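Local coordinates for protein adenine phosphoribosyltransferase (Leishmania donovani, PDB 1QB7) that probably converts adenine and 5-phospho-alpha-D-ribose 1-diphosphate into AMP and diphosphate in purine salvage, working as a homodimer, at residues 56-61 against 90-95; 24-29 against 173-178. All blocks are in the same frame, centred on the assembly; numbering follows the deposited sequence.

Overall arrangement
Interaction 1 joins helices 51-67 and 86-93 on the side of the fold that meets the second subunit. It lies away from the adenine and magnesium sites. Interaction 2 is buried beside the adenine pocket: the side chain of Leu-175 comes within about 5 Å of the bound adenine, and that of Ile-174 is about 12 Å from the magnesium ion. The centres of the two contacts are 20 Å apart, yet they touch through Ile-57 CG2 and Ile-174 CD1, 3.9 Å from each other. Helix 51-67 thus takes part in the dimer-side contact and also reaches Ile-174, next to Leu-175 beside the pocket. Along the chain, interaction 1 is nested within the loop that interaction 2 closes.

Interaction 1 (56-61 against 90-95); sequences AIRDFL and AVELEI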
loop_
_atom_site.group_PDB
_atom_site.type_symbol
_atom_site.label_atom_id
_atom_site.label_comp_id
_atom_site.label_asym_id
_atom_site.label_seq_id
_atom_site.Cartn_x
_atom_site.Cartn_y
_atom_site.Cartn_z
ATOM N N ALA A 56 1.144 16.749 5.316
ATOM C CA ALA A 56 2.355 17.534 5.087
ATOM C C ALA A 56 3.232 16.885 4.016
ATOM O O ALA A 56 3.794 17.577 3.166
ATOM C CB ALA A 56 3.129 17.709 6.385
ATOM N N ILE A 57 3.336 15.558 4.055
ATOM C CA ILE A 57 4.127 14.811 3.075
ATOM C C ILE A 57 3.478 14.950 1.702
ATOM O O ILE A 57 4.146 15.249 0.713
ATOM C CB ILE A 57 4.187 13.314 3.426
ATOM C CG1 ILE A 57 4.974 13.105 4.718
ATOM C CG2 ILE A 57 4.794 12.524 2.272
ATOM C CD1 ILE A 57 4.859 11.715 5.274
ATOM N N ARG A 58 2.165 14.733 1.657
ATOM C CA ARG A 58 1.400 14.829 0.418
ATOM C C ARG A 58 1.559 16.221 -0.205
ATOM O O ARG A 58 1.899 16.346 -1.381
ATOM C CB ARG A 58 -0.075 14.537 0.710
ATOM C CG ARG A 58 -0.951 14.299 -0.505
ATOM C CD ARG A 58 -1.340 15.589 -1.210
ATOM N NE ARG A 58 -1.923 16.561 -0.290
ATOM C CZ ARG A 58 -3.194 16.566 0.110
ATOM N NH1 ARG A 58 -4.045 15.647 -0.332
ATOM N NH2 ARG A 58 -3.616 17.501 0.953
ATOM N N ASP A 59 1.328 17.259 0.594
ATOM C CA ASP A 59 1.437 18.637 0.112
ATOM C C ASP A 59 2.824 18.977 -0.415
ATOM O O ASP A 59 2.957 19.552 -1.491
ATOM C CB ASP A 59 1.065 19.635 1.216
ATOM C CG ASP A 59 -0.407 19.610 1.564
ATOM O OD1 ASP A 59 -1.220 19.134 0.751
ATOM O OD2 ASP A 59 -0.756 20.086 2.661
ATOM N N PHE A 60 3.850 18.617 0.348
ATOM C CA PHE A 60 5.226 18.898 -0.031
ATOM C C PHE A 60 5.638 18.246 -1.354
ATOM O O PHE A 60 6.102 18.929 -2.267
ATOM C CB PHE A 60 6.184 18.485 1.094
ATOM C CG PHE A 60 7.626 18.801 0.804
ATOM C CD1 PHE A 60 8.165 20.041 1.149
ATOM C CD2 PHE A 60 8.437 17.880 0.143
ATOM C CE1 PHE A 60 9.487 20.360 0.837
ATOM C CE2 PHE A 60 9.761 18.191 -0.175
ATOM C CZ PHE A 60 10.282 19.437 0.174
ATOM N N LEU A 61 5.458 16.930 -1.460
ATOM C CA LEU A 61 5.840 16.206 -2.671
ATOM C C LEU A 61 5.022 16.600 -3.899
ATOM O O LEU A 61 5.557 16.681 -5.006
ATOM C CB LEU A 61 5.810 14.696 -2.424
ATOM C CG LEU A 61 6.882 14.246 -1.420
ATOM C CD1 LEU A 61 6.775 12.757 -1.130
ATOM C CD2 LEU A 61 8.265 14.583 -1.956
ATOM N N ALA A 90 0.225 10.827 -6.715
ATOM C CA ALA A 90 -0.147 10.578 -8.105
ATOM C C ALA A 90 -1.552 11.069 -8.456
ATOM O O ALA A 90 -1.779 11.568 -9.561
ATOM C CB ALA A 90 -0.011 9.087 -8.427
ATOM N N VAL A 91 -2.485 10.943 -7.514
ATOM C CA VAL A 91 -3.865 11.378 -7.737
ATOM C C VAL A 91 -3.941 12.895 -7.946
ATOM O O VAL A 91 -4.750 13.383 -8.738
ATOM C CB VAL A 91 -4.803 10.932 -6.576
ATOM C CG1 VAL A 91 -4.571 11.769 -5.334
ATOM C CG2 VAL A 91 -6.249 10.998 -7.012
ATOM N N GLU A 92 -3.063 13.628 -7.267
ATOM C CA GLU A 92 -3.012 15.079 -7.383
ATOM C C GLU A 92 -2.302 15.517 -8.664
ATOM O O GLU A 92 -2.712 16.477 -9.319
ATOM C CB GLU A 92 -2.300 15.678 -6.171
ATOM C CG GLU A 92 -3.010 15.434 -4.852
ATOM C CD GLU A 92 -4.443 15.951 -4.839
ATOM O OE1 GLU A 92 -4.763 16.897 -5.591
ATOM O OE2 GLU A 92 -5.257 15.415 -4.062
ATOM N N LEU A 93 -1.212 14.828 -8.988
ATOM C CA LEU A 93 -0.429 15.118 -10.182
ATOM C C LEU A 93 -1.140 14.603 -11.425
ATOM O O LEU A 93 -0.767 14.944 -12.552
ATOM C CB LEU A 93 0.945 14.451 -10.085
ATOM C CG LEU A 93 1.873 14.879 -8.951
ATOM C CD1 LEU A 93 3.150 14.047 -8.998
ATOM C CD2 LEU A 93 2.181 16.358 -9.073
ATOM N N GLU A 94 -2.139 13.747 -11.205
ATOM C CA GLU A 94 -2.920 13.146 -12.279
ATOM C C GLU A 94 -2.051 12.314 -13.223
ATOM O O GLU A 94 -2.140 12.439 -14.448
ATOM C CB GLU A 94 -3.706 14.219 -13.042
ATOM C CG GLU A 94 -4.673 14.988 -12.147
ATOM C CD GLU A 94 -5.483 16.046 -12.885
ATOM O OE1 GLU A 94 -5.085 16.453 -13.999
ATOM O OE2 GLU A 94 -6.521 16.476 -12.336
ATOM N N ILE A 95 -1.171 11.503 -12.633
ATOM C CA ILE A 95 -0.290 10.613 -13.389
ATOM C C ILE A 95 -0.463 9.201 -12.818
ATOM O O ILE A 95 -0.975 9.029 -11.706
ATOM C CB ILE A 95 1.207 11.055 -13.338
ATOM C CG1 ILE A 95 1.710 11.127 -11.890
ATOM C CG2 ILE A 95 1.389 12.392 -14.061
ATOM C CD1 ILE A 95 3.178 11.474 -11.769
HETATM O O HOH W 1 -3.899 13.481 -2.278
#
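Arg-58 and Glu-92 meet through their charged groups and through the CD of one and the CG of the other, and little else touches between 56-61 and 90-95. The backbones stand well apart, with the nearest CA atoms, those of Arg-58 and Glu-92, separated by 9.0 Å. The aliphatic part of the contact is a single approach, Arg-58 CD to Glu-92 CG at 4.0 Å. The charged part, Arg-58 NH1 to Glu-92 OE2, is a long salt bridge of 3.9 Å without a direct hydrogen bond. The guanidinium and carboxylate planes are turned 77° apart and no N-H points at the oxygen, so only charge acts directly. Water 1 bridges the two charged groups. It lies at the guanidinium edge, accepts from Arg-58 NH1 at 2.9 Å and lies 3.0 Å from Glu-92 OE2.

The two helices, 51-67 and 86-93, belong to the type I phosphoribosyltransferase fold and pack here at the dimer interface. Glu-92 OE2 has its stronger partner there, NH1 of Arg-58 of the second subunit, and the bridge is repeated reciprocally.

The tight grip lies within helix 51-67. Arg-58 turns side-on to Asp-59, and its NE and NH2 each donate to Asp-59 OD1 at 2.9 Å, from the same face of the carboxylate. Bends at chi2 (-78°) and chi3 (-52°) fold the arginine back for this. The grip helps fix the guanidinium's rotation, leaving NH1 for the water and for Glu-92 of the second subunit. Packing between the helices continues beside the polar pair: Leu-61 rests on Ile-89.

Interaction 2 (24-29 against 173-178); sequences KSYRWY and SILSIP
Tyr-26 points its ring at the corner where strand 167-173 gives way to strand 175-176, and its hydroxyl end meets Ile-174 and Leu-175. The phenol crosses both side chains at a slant. Tyr-26 OH comes to 3.5 Å from Leu-175 CB and 3.6 Å from Ile-174 CG2, so the oxygen sits against carbon from both residues. Behind it, Tyr-26 CE2 packs on Ile-174 CG2 at 3.9 Å. Leu-175 CG is anti to the backbone N (chi1 -174°), and the branch beyond it carries CD2 over one face of the ring. The ethyl arm of Ile-174 leads away from the tyrosine.

Tyr-26 is the first residue to leave helix 17-25, and the contact brings this N-terminal region against the end of central strand 167-173 and the small sheet that follows it. In this parallel sheet of the phosphoribosyltransferase fold, strand 175-176 lies between strands 147-148 and 203-204. Leu-175 also touches Val-147, which lines the adenine pocket, and its side chain is about 3 Å from that of Ala-42, another pocket residue.

Arg-27 ties the helix end to the turn. Its NH1 donates to Lys-24 O (3.0 Å, N-H...O angle 168°) and to Tyr-26 O (2.8 Å), the latter approached from above the carbonyl plane. Asn-212 ND2 is a further donor to Tyr-26 O.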
loop_
_atom_site.group_PDB
_atom_site.type_symbol
_atom_site.label_atom_id
_atom_site.label_comp_id
_atom_site.label_asym_id
_atom_site.label_seq_id
_atom_site.Cartn_x
_atom_site.Cartn_y
_atom_site.Cartn_z
ATOM N N LYS A 24 8.737 14.625 15.123
ATOM C CA LYS A 24 7.767 14.602 16.211
ATOM C C LYS A 24 6.869 13.368 16.155
ATOM O O LYS A 24 6.594 12.752 17.183
ATOM C CB LYS A 24 6.914 15.875 16.160
ATOM C CG LYS A 24 5.794 15.954 17.190
ATOM C CD LYS A 24 4.904 17.172 16.931
ATOM C CE LYS A 24 3.632 17.159 17.781
ATOM N NZ LYS A 24 3.908 17.287 19.241
ATOM N N SER A 25 6.445 12.995 14.951
ATOM C CA SER A 25 5.555 11.850 14.749
ATOM C C SER A 25 6.186 10.465 14.758
ATOM O O SER A 25 5.604 9.531 15.307
ATOM C CB SER A 25 4.772 12.011 13.446
ATOM O OG SER A 25 4.023 13.211 13.450
ATOM N N TYR A 26 7.353 10.317 14.141
ATOM C CA TYR A 26 8.000 9.010 14.063
ATOM C C TYR A 26 8.174 8.257 15.372
ATOM O O TYR A 26 8.437 8.844 16.426
ATOM C CB TYR A 26 9.361 9.111 13.369
ATOM C CG TYR A 26 9.397 8.539 11.964
ATOM C CD1 TYR A 26 9.030 7.212 11.714
ATOM C CD2 TYR A 26 9.793 9.325 10.882
ATOM C CE1 TYR A 26 9.052 6.685 10.416
ATOM C CE2 TYR A 26 9.820 8.811 9.589
ATOM C CZ TYR A 26 9.446 7.494 9.362
ATOM O OH TYR A 26 9.437 7.001 8.080
ATOM N N ARG A 27 7.956 6.947 15.296
ATOM C CA ARG A 27 8.146 6.052 16.435
ATOM C C ARG A 27 8.930 4.864 15.920
ATOM O O ARG A 27 8.648 4.347 14.836
ATOM C CB ARG A 27 6.819 5.564 17.027
ATOM C CG ARG A 27 6.030 6.622 17.777
ATOM C CD ARG A 27 6.794 7.161 18.971
ATOM N NE ARG A 27 6.033 8.179 19.695
ATOM C CZ ARG A 27 5.956 9.464 19.351
ATOM N NH1 ARG A 27 6.607 9.922 18.289
ATOM N NH2 ARG A 27 5.232 10.297 20.085
ATOM N N TRP A 28 9.968 4.491 16.655
ATOM C CA TRP A 28 10.781 3.341 16.284
ATOM C C TRP A 28 10.684 2.295 17.387
ATOM O O TRP A 28 10.391 2.616 18.547
ATOM C CB TRP A 28 12.237 3.740 16.013
ATOM C CG TRP A 28 12.977 4.328 17.180
ATOM C CD1 TRP A 28 13.225 5.650 17.408
ATOM C CD2 TRP A 28 13.617 3.608 18.246
ATOM N NE1 TRP A 28 13.985 5.801 18.543
ATOM C CE2 TRP A 28 14.239 4.565 19.076
ATOM C CE3 TRP A 28 13.728 2.248 18.574
ATOM C CZ2 TRP A 28 14.965 4.205 20.220
ATOM C CZ3 TRP A 28 14.451 1.889 19.712
ATOM C CH2 TRP A 28 15.060 2.867 20.520
ATOM N N TYR A 29 10.926 1.043 17.019
ATOM C CA TYR A 29 10.839 -0.063 17.963
ATOM C C TYR A 29 12.071 -0.947 17.901
ATOM O O TYR A 29 12.637 -1.157 16.829
ATOM C CB TYR A 29 9.599 -0.920 17.659
ATOM C CG TYR A 29 8.294 -0.169 17.765
ATOM C CD1 TYR A 29 7.856 0.659 16.726
ATOM C CD2 TYR A 29 7.511 -0.257 18.916
ATOM C CE1 TYR A 29 6.679 1.382 16.834
ATOM C CE2 TYR A 29 6.325 0.463 19.031
ATOM C CZ TYR A 29 5.921 1.280 17.987
ATOM O OH TYR A 29 4.774 2.014 18.104
ATOM N N SER A 173 12.340 8.827 -0.326
ATOM C CA SER A 173 11.992 8.081 0.874
ATOM C C SER A 173 11.629 9.063 1.986
ATOM O O SER A 173 12.098 10.201 1.992
ATOM C CB SER A 173 13.147 7.166 1.309
ATOM O OG SER A 173 14.328 7.887 1.603
ATOM N N ILE A 174 10.747 8.642 2.885
ATOM C CA ILE A 174 10.339 9.486 4.004
ATOM C C ILE A 174 11.530 9.571 4.968
ATOM O O ILE A 174 11.906 10.648 5.433
ATOM C CB ILE A 174 9.128 8.869 4.773
ATOM C CG1 ILE A 174 7.949 8.603 3.826
ATOM C CG2 ILE A 174 8.721 9.772 5.927
ATOM C CD1 ILE A 174 7.447 9.822 3.071
ATOM N N LEU A 175 12.134 8.414 5.221
ATOM C CA LEU A 175 13.254 8.304 6.129
ATOM C C LEU A 175 14.443 7.588 5.504
ATOM O O LEU A 175 14.281 6.607 4.783
ATOM C CB LEU A 175 12.818 7.518 7.359
ATOM C CG LEU A 175 13.845 7.427 8.484
ATOM C CD1 LEU A 175 13.880 8.746 9.248
ATOM C CD2 LEU A 175 13.470 6.289 9.401
ATOM N N SER A 176 15.641 8.079 5.805
ATOM C CA SER A 176 16.869 7.461 5.316
ATOM C C SER A 176 17.712 7.022 6.507
ATOM O O SER A 176 17.610 7.596 7.599
ATOM C CB SER A 176 17.670 8.435 4.461
ATOM O OG SER A 176 17.955 9.621 5.179
ATOM N N ILE A 177 18.501 5.971 6.300
ATOM C CA ILE A 177 19.397 5.422 7.319
ATOM C C ILE A 177 20.790 5.553 6.700
ATOM O O ILE A 177 21.366 4.565 6.236
ATOM C CB ILE A 177 19.126 3.915 7.559
ATOM C CG1 ILE A 177 17.621 3.620 7.638
ATOM C CG2 ILE A 177 19.850 3.453 8.813
ATOM C CD1 ILE A 177 16.915 4.208 8.830
ATOM N N PRO A 178 21.364 6.769 6.710
ATOM C CA PRO A 178 22.691 7.033 6.132
ATOM C C PRO A 178 23.817 6.063 6.510
ATOM O O PRO A 178 24.727 5.816 5.710
ATOM C CB PRO A 178 22.976 8.473 6.572
ATOM C CG PRO A 178 22.167 8.621 7.828
ATOM C CD PRO A 178 20.888 7.940 7.467
#